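Local coordinates for protein dihydrofolate reductase (PDB 3VCO) that catalyses the NADPH-dependent reduction of dihydrofolate to tetrahydrofolate, a step needed for thymidylate, purine and glycine synthesis, at residues A[151-156]-A[191-196]; A[174-179]-A[195-200]. All coordinates share one frame; numbering follows the deposited sequence.

Contact 1: residues A[151-156]-A[191-196]; sequences YCTHIL and FTFKFC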
loop_
_atom_site.group_PDB
_atom_site.type_symbol
_atom_site.label_atom_id
_atom_site.label_comp_id
_atom_site.label_asym_id
_atom_site.label_seq_id
_atom_site.Cartn_x
_atom_site.Cartn_y
_atom_site.Cartn_z
ATOM N N TYR A 151 1.471 -7.238 0.252
ATOM C CA TYR A 151 0.110 -7.639 -0.084
ATOM C C TYR A 151 -0.028 -7.294 -1.549
ATOM O O TYR A 151 0.002 -6.123 -1.941
ATOM C CB TYR A 151 -0.858 -6.769 0.720
ATOM C CG TYR A 151 -0.881 -7.130 2.183
ATOM C CD1 TYR A 151 -1.818 -8.062 2.667
ATOM C CD2 TYR A 151 0.073 -6.605 3.076
ATOM C CE1 TYR A 151 -1.852 -8.405 4.019
ATOM C CE2 TYR A 151 0.050 -6.960 4.444
ATOM C CZ TYR A 151 -0.923 -7.859 4.892
ATOM O OH TYR A 151 -0.945 -8.215 6.213
ATOM N N CYS A 152 -0.170 -8.314 -2.364
ATOM C CA CYS A 152 -0.053 -8.133 -3.779
ATOM C C CYS A 152 -1.363 -8.553 -4.470
ATOM O O CYS A 152 -1.893 -9.638 -4.224
ATOM C CB CYS A 152 1.120 -9.010 -4.291
ATOM S SG CYS A 152 1.462 -8.788 -6.040
ATOM N N THR A 153 -1.877 -7.684 -5.331
ATOM C CA THR A 153 -2.873 -8.107 -6.296
ATOM C C THR A 153 -2.176 -8.355 -7.610
ATOM O O THR A 153 -1.693 -7.428 -8.239
ATOM C CB THR A 153 -3.918 -7.019 -6.456
ATOM O OG1 THR A 153 -4.388 -6.718 -5.135
ATOM C CG2 THR A 153 -5.057 -7.489 -7.350
ATOM N N HIS A 154 -2.153 -9.606 -8.027
ATOM C CA HIS A 154 -1.655 -9.982 -9.362
ATOM C C HIS A 154 -2.742 -9.828 -10.404
ATOM O O HIS A 154 -3.836 -10.320 -10.231
ATOM C CB HIS A 154 -1.198 -11.435 -9.361
ATOM C CG HIS A 154 -0.015 -11.697 -8.471
ATOM N ND1 HIS A 154 1.289 -11.489 -8.873
ATOM C CD2 HIS A 154 0.057 -12.202 -7.220
ATOM C CE1 HIS A 154 2.110 -11.815 -7.890
ATOM N NE2 HIS A 154 1.389 -12.229 -6.867
ATOM N N ILE A 155 -2.427 -9.187 -11.516
ATOM C CA ILE A 155 -3.429 -8.922 -12.530
ATOM C C ILE A 155 -2.932 -9.416 -13.874
ATOM O O ILE A 155 -1.738 -9.374 -14.120
ATOM C CB ILE A 155 -3.655 -7.418 -12.610
ATOM C CG1 ILE A 155 -4.255 -6.923 -11.293
ATOM C CG2 ILE A 155 -4.553 -7.070 -13.783
ATOM C CD1 ILE A 155 -4.364 -5.384 -11.199
ATOM N N LEU A 156 -3.833 -9.946 -14.698
ATOM C CA LEU A 156 -3.523 -10.218 -16.081
ATOM C C LEU A 156 -4.048 -9.032 -16.865
ATOM O O LEU A 156 -5.263 -8.818 -16.996
ATOM C CB LEU A 156 -4.118 -11.532 -16.555
ATOM C CG LEU A 156 -3.219 -12.745 -16.347
ATOM C CD1 LEU A 156 -3.768 -13.901 -17.131
ATOM C CD2 LEU A 156 -1.776 -12.454 -16.748
ATOM N N PHE A 191 -10.375 -7.286 -16.293
ATOM C CA PHE A 191 -9.306 -7.708 -15.383
ATOM C C PHE A 191 -9.534 -9.066 -14.749
ATOM O O PHE A 191 -10.617 -9.386 -14.259
ATOM C CB PHE A 191 -9.090 -6.667 -14.272
ATOM C CG PHE A 191 -8.611 -5.352 -14.786
ATOM C CD1 PHE A 191 -7.266 -5.152 -15.051
ATOM C CD2 PHE A 191 -9.509 -4.329 -15.051
ATOM C CE1 PHE A 191 -6.822 -3.948 -15.557
ATOM C CE2 PHE A 191 -9.077 -3.119 -15.550
ATOM C CZ PHE A 191 -7.729 -2.926 -15.808
ATOM N N THR A 192 -8.484 -9.863 -14.753
ATOM C CA THR A 192 -8.483 -11.107 -14.023
ATOM C C THR A 192 -7.359 -10.981 -12.998
ATOM O O THR A 192 -6.292 -10.505 -13.332
ATOM C CB THR A 192 -8.223 -12.307 -14.959
ATOM O OG1 THR A 192 -9.264 -12.426 -15.940
ATOM C CG2 THR A 192 -8.168 -13.566 -14.161
ATOM N N PHE A 193 -7.607 -11.369 -11.751
ATOM C CA PHE A 193 -6.657 -11.083 -10.686
ATOM C C PHE A 193 -6.778 -12.063 -9.524
ATOM O O PHE A 193 -7.733 -12.838 -9.417
ATOM C CB PHE A 193 -6.765 -9.622 -10.183
ATOM C CG PHE A 193 -8.177 -9.207 -9.808
ATOM C CD1 PHE A 193 -9.047 -8.727 -10.778
ATOM C CD2 PHE A 193 -8.628 -9.327 -8.500
ATOM C CE1 PHE A 193 -10.348 -8.387 -10.460
ATOM C CE2 PHE A 193 -9.930 -8.978 -8.168
ATOM C CZ PHE A 193 -10.786 -8.497 -9.145
ATOM N N LYS A 194 -5.767 -12.067 -8.687
ATOM C CA LYS A 194 -5.819 -12.894 -7.502
ATOM C C LYS A 194 -4.985 -12.196 -6.462
ATOM O O LYS A 194 -4.145 -11.341 -6.798
ATOM C CB LYS A 194 -5.296 -14.290 -7.786
ATOM C CG LYS A 194 -3.788 -14.387 -7.863
ATOM C CD LYS A 194 -3.327 -15.786 -8.234
ATOM C CE LYS A 194 -3.435 -16.767 -7.082
ATOM N NZ LYS A 194 -2.636 -18.005 -7.388
ATOM N N PHE A 195 -5.227 -12.543 -5.212
ATOM C CA PHE A 195 -4.603 -11.857 -4.075
ATOM C C PHE A 195 -3.591 -12.774 -3.425
ATOM O O PHE A 195 -3.886 -13.913 -3.135
ATOM C CB PHE A 195 -5.658 -11.448 -3.039
ATOM C CG PHE A 195 -6.758 -10.567 -3.610
ATOM C CD1 PHE A 195 -6.473 -9.292 -4.090
ATOM C CD2 PHE A 195 -8.064 -11.014 -3.674
ATOM C CE1 PHE A 195 -7.475 -8.472 -4.637
ATOM C CE2 PHE A 195 -9.058 -10.208 -4.215
ATOM C CZ PHE A 195 -8.750 -8.947 -4.718
ATOM N N CYS A 196 -2.402 -12.258 -3.166
ATOM C CA CYS A 196 -1.329 -13.067 -2.582
ATOM C C CYS A 196 -0.598 -12.192 -1.569
ATOM O O CYS A 196 -0.498 -10.970 -1.723
ATOM C CB CYS A 196 -0.352 -13.530 -3.662
ATOM S SG CYS A 196 -0.962 -14.829 -4.746
#
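With OG1 beside its own backbone N (chi1 -53°), T153 presents that hydroxyl in plane at the ring edge of F195, 3.5 Å from CD1, and swings its methyl CG2 over to F193 CB at 3.9 Å. The two strands are an antiparallel pair in the central mixed sheet of the dihydrofolate reductase fold, the C-terminal strand running against 148-156. The ladder illustrates how a sheet can serve two surfaces at once. On one, T153, F193 and F195 pack against helix 46-57, and I155 touches A28 of the adjoining strand 23-29; T153 OG1 is hydrogen-bonded to D48 OD1, a residue probably at the substrate site, and the F195 ring stacks on F51. F193 takes the steric cost of chi1 52°, CG lying between backbone N and carbonyl carbon, which leads its ring off while CB remains 3.8 Å from I155 CG1. The backbones are drawn close here: F193 CA makes a CH···O contact of 3.0 Å with H154 O, and the paired H154 and K194 amides bond less straight than the C152-C196 pair, where C152 N reaches C196 O at 2.8 Å. On the other surface the H154 imidazole, its NE2 probably hydrogen-bonded to Y198 OH, has C152 SG over one face, offset toward the rim. C196 CB meets the same ring at its edge, in plane, and C196 SG lies 3.7 Å from H154 CD2.

Contact 2: residues A[174-179]-A[195-200]; sequences KKVDLP and FCVYDV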
loop_
_atom_site.group_PDB
_atom_site.type_symbol
_atom_site.label_atom_id
_atom_site.label_comp_id
_atom_site.label_asym_id
_atom_site.label_seq_id
_atom_site.Cartn_x
_atom_site.Cartn_y
_atom_site.Cartn_z
ATOM N N LYS A 174 8.111 -15.712 0.728
ATOM C CA LYS A 174 7.448 -16.758 1.501
ATOM C C LYS A 174 5.963 -16.438 1.451
ATOM O O LYS A 174 5.526 -15.383 1.900
ATOM C CB LYS A 174 7.969 -16.788 2.943
ATOM C CG LYS A 174 9.338 -17.440 3.074
ATOM C CD LYS A 174 10.253 -16.744 4.101
ATOM C CE LYS A 174 9.584 -16.506 5.459
ATOM N NZ LYS A 174 10.252 -15.398 6.237
ATOM N N LYS A 175 5.205 -17.327 0.837
ATOM C CA LYS A 175 3.781 -17.116 0.647
ATOM C C LYS A 175 3.101 -17.289 1.997
ATOM O O LYS A 175 3.380 -18.259 2.727
ATOM C CB LYS A 175 3.247 -18.143 -0.360
ATOM C CG LYS A 175 1.816 -17.939 -0.765
ATOM C CD LYS A 175 1.698 -16.951 -1.903
ATOM C CE LYS A 175 0.325 -17.040 -2.558
ATOM N NZ LYS A 175 0.401 -17.419 -3.998
ATOM N N VAL A 176 2.224 -16.346 2.333
ATOM C CA VAL A 176 1.544 -16.362 3.620
ATOM C C VAL A 176 0.100 -16.786 3.413
ATOM O O VAL A 176 -0.563 -16.292 2.502
ATOM C CB VAL A 176 1.565 -14.949 4.253
ATOM C CG1 VAL A 176 0.814 -14.927 5.580
ATOM C CG2 VAL A 176 3.003 -14.446 4.429
ATOM N N ASP A 177 -0.400 -17.670 4.278
ATOM C CA ASP A 177 -1.815 -18.027 4.284
ATOM C C ASP A 177 -2.627 -17.247 5.340
ATOM O O ASP A 177 -2.426 -17.398 6.555
ATOM C CB ASP A 177 -1.963 -19.532 4.519
ATOM C CG ASP A 177 -3.389 -19.937 4.808
ATOM O OD1 ASP A 177 -4.287 -19.568 4.016
ATOM O OD2 ASP A 177 -3.612 -20.630 5.826
ATOM N N LEU A 178 -3.552 -16.411 4.879
ATOM C CA LEU A 178 -4.404 -15.664 5.801
ATOM C C LEU A 178 -5.854 -15.979 5.510
ATOM O O LEU A 178 -6.249 -15.981 4.353
ATOM C CB LEU A 178 -4.120 -14.176 5.682
ATOM C CG LEU A 178 -2.775 -13.744 6.259
ATOM C CD1 LEU A 178 -2.221 -12.612 5.433
ATOM C CD2 LEU A 178 -2.944 -13.307 7.721
ATOM N N PRO A 179 -6.644 -16.268 6.563
ATOM C CA PRO A 179 -7.991 -16.835 6.419
ATOM C C PRO A 179 -8.989 -15.900 5.732
ATOM O O PRO A 179 -9.823 -16.369 4.967
ATOM C CB PRO A 179 -8.435 -17.086 7.875
ATOM C CG PRO A 179 -7.210 -16.848 8.714
ATOM C CD PRO A 179 -6.362 -15.904 7.961
ATOM N N PHE A 195 -5.227 -12.543 -5.212
ATOM C CA PHE A 195 -4.603 -11.857 -4.075
ATOM C C PHE A 195 -3.591 -12.774 -3.425
ATOM O O PHE A 195 -3.886 -13.913 -3.135
ATOM C CB PHE A 195 -5.658 -11.448 -3.039
ATOM C CG PHE A 195 -6.758 -10.567 -3.610
ATOM C CD1 PHE A 195 -6.473 -9.292 -4.090
ATOM C CD2 PHE A 195 -8.064 -11.014 -3.674
ATOM C CE1 PHE A 195 -7.475 -8.472 -4.637
ATOM C CE2 PHE A 195 -9.058 -10.208 -4.215
ATOM C CZ PHE A 195 -8.750 -8.947 -4.718
ATOM N N CYS A 196 -2.402 -12.258 -3.166
ATOM C CA CYS A 196 -1.329 -13.067 -2.582
ATOM C C CYS A 196 -0.598 -12.192 -1.569
ATOM O O CYS A 196 -0.498 -10.970 -1.723
ATOM C CB CYS A 196 -0.352 -13.530 -3.662
ATOM S SG CYS A 196 -0.962 -14.829 -4.746
ATOM N N VAL A 197 -0.127 -12.822 -0.502
ATOM C CA VAL A 197 0.584 -12.119 0.543
ATOM C C VAL A 197 1.951 -12.785 0.777
ATOM O O VAL A 197 2.043 -14.007 0.894
ATOM C CB VAL A 197 -0.213 -12.152 1.821
ATOM C CG1 VAL A 197 0.505 -11.380 2.892
ATOM C CG2 VAL A 197 -1.644 -11.575 1.572
ATOM N N TYR A 198 3.000 -11.969 0.822
ATOM C CA TYR A 198 4.347 -12.496 0.858
ATOM C C TYR A 198 5.153 -11.862 1.962
ATOM O O TYR A 198 5.081 -10.652 2.160
ATOM C CB TYR A 198 5.082 -12.194 -0.452
ATOM C CG TYR A 198 4.412 -12.712 -1.734
ATOM C CD1 TYR A 198 4.455 -14.059 -2.080
ATOM C CD2 TYR A 198 3.753 -11.843 -2.575
ATOM C CE1 TYR A 198 3.843 -14.517 -3.248
ATOM C CE2 TYR A 198 3.149 -12.287 -3.751
ATOM C CZ TYR A 198 3.184 -13.606 -4.071
ATOM O OH TYR A 198 2.583 -14.006 -5.227
ATOM N N ASP A 199 5.947 -12.683 2.638
ATOM C CA ASP A 199 6.973 -12.188 3.544
ATOM C C ASP A 199 8.301 -12.249 2.834
ATOM O O ASP A 199 8.657 -13.273 2.280
ATOM C CB ASP A 199 7.010 -13.023 4.825
ATOM C CG ASP A 199 5.896 -12.657 5.755
ATOM O OD1 ASP A 199 5.474 -11.484 5.740
ATOM O OD2 ASP A 199 5.429 -13.533 6.489
ATOM N N VAL A 200 9.014 -11.129 2.831
ATOM C CA VAL A 200 10.318 -11.080 2.214
ATOM C C VAL A 200 11.270 -11.569 3.282
ATOM O O VAL A 200 11.292 -11.009 4.375
ATOM C CB VAL A 200 10.685 -9.632 1.776
ATOM C CG1 VAL A 200 12.069 -9.580 1.137
ATOM C CG2 VAL A 200 9.587 -9.050 0.845
HETATM O O HOH W 1 -1.182 -15.529 0.247
#
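The carbonyl oxygen of K174 is approached twice by one strand: D199 N donates a hydrogen bond of 2.8 Å to it, and Y198 CA adds a CH···O contact at 3.3 Å. K174 N returns a bond of 2.9 Å to D199 O, completing the hydrogen-bonded pair of a short antiparallel ladder. The example shows how a brief strand can be fastened to a longer one before its chain peels off. Two residues along, past the non-hydrogen-bonded pair K175-Y198, V176 N donates to V197 O; beyond it the chain diverges, and a water lies between V176 O and V197 N, bonded to the latter at 3.0 Å. Apolar groups bridge the widening gap. The L178 side chain crosses that of V197 at about a right angle, and its CD1 lies against both methyls, 3.9 Å from V197 CG1, while V176 CB packs on V197 CG1. V176 CG2 stands beside its backbone N, and from there reaches the D199 carboxylate, 3.3 Å from OD2. The other oxygen, D199 OD1, forms a salt bridge with R149 NE. On the opposite surface K175 extends with CG anti to the backbone N (chi1 -173°), then bends at chi2: CD passes obliquely by the Y198 ring, 3.5 Å from CE1, and NZ ends 3.0 Å from C196 SG. Strand 174-175 thus lines one edge of strand 191-200, whose other edge pairs with strand 148-156; V197 also touches R149 and Y151 there, and F195, farther back along the strand, packs on helix 46-57.

Overall arrangement
Strand 191-200 is common to both contacts: F195 and C196 belong to each, and the two centres lie about 12 Å apart. Contact 1 joins it to strand 148-156, contact 2 to strand 174-175, which follows next in the chain; strand 191-200 lies between the other two in the sheet. The contacts also meet directly, H154 NE2 of the first lying 2.7 Å from Y198 OH of the second, and Y151 CD1 packing at 3.7 Å on V197 CG2. Contact 1 is nearer the active site: the T153 side chain is about 3 Å from that of D48, a probable substrate-binding residue. In contact 2, beyond the shared F195, the V197 side chain is about 5 Å from that of F51, another such residue.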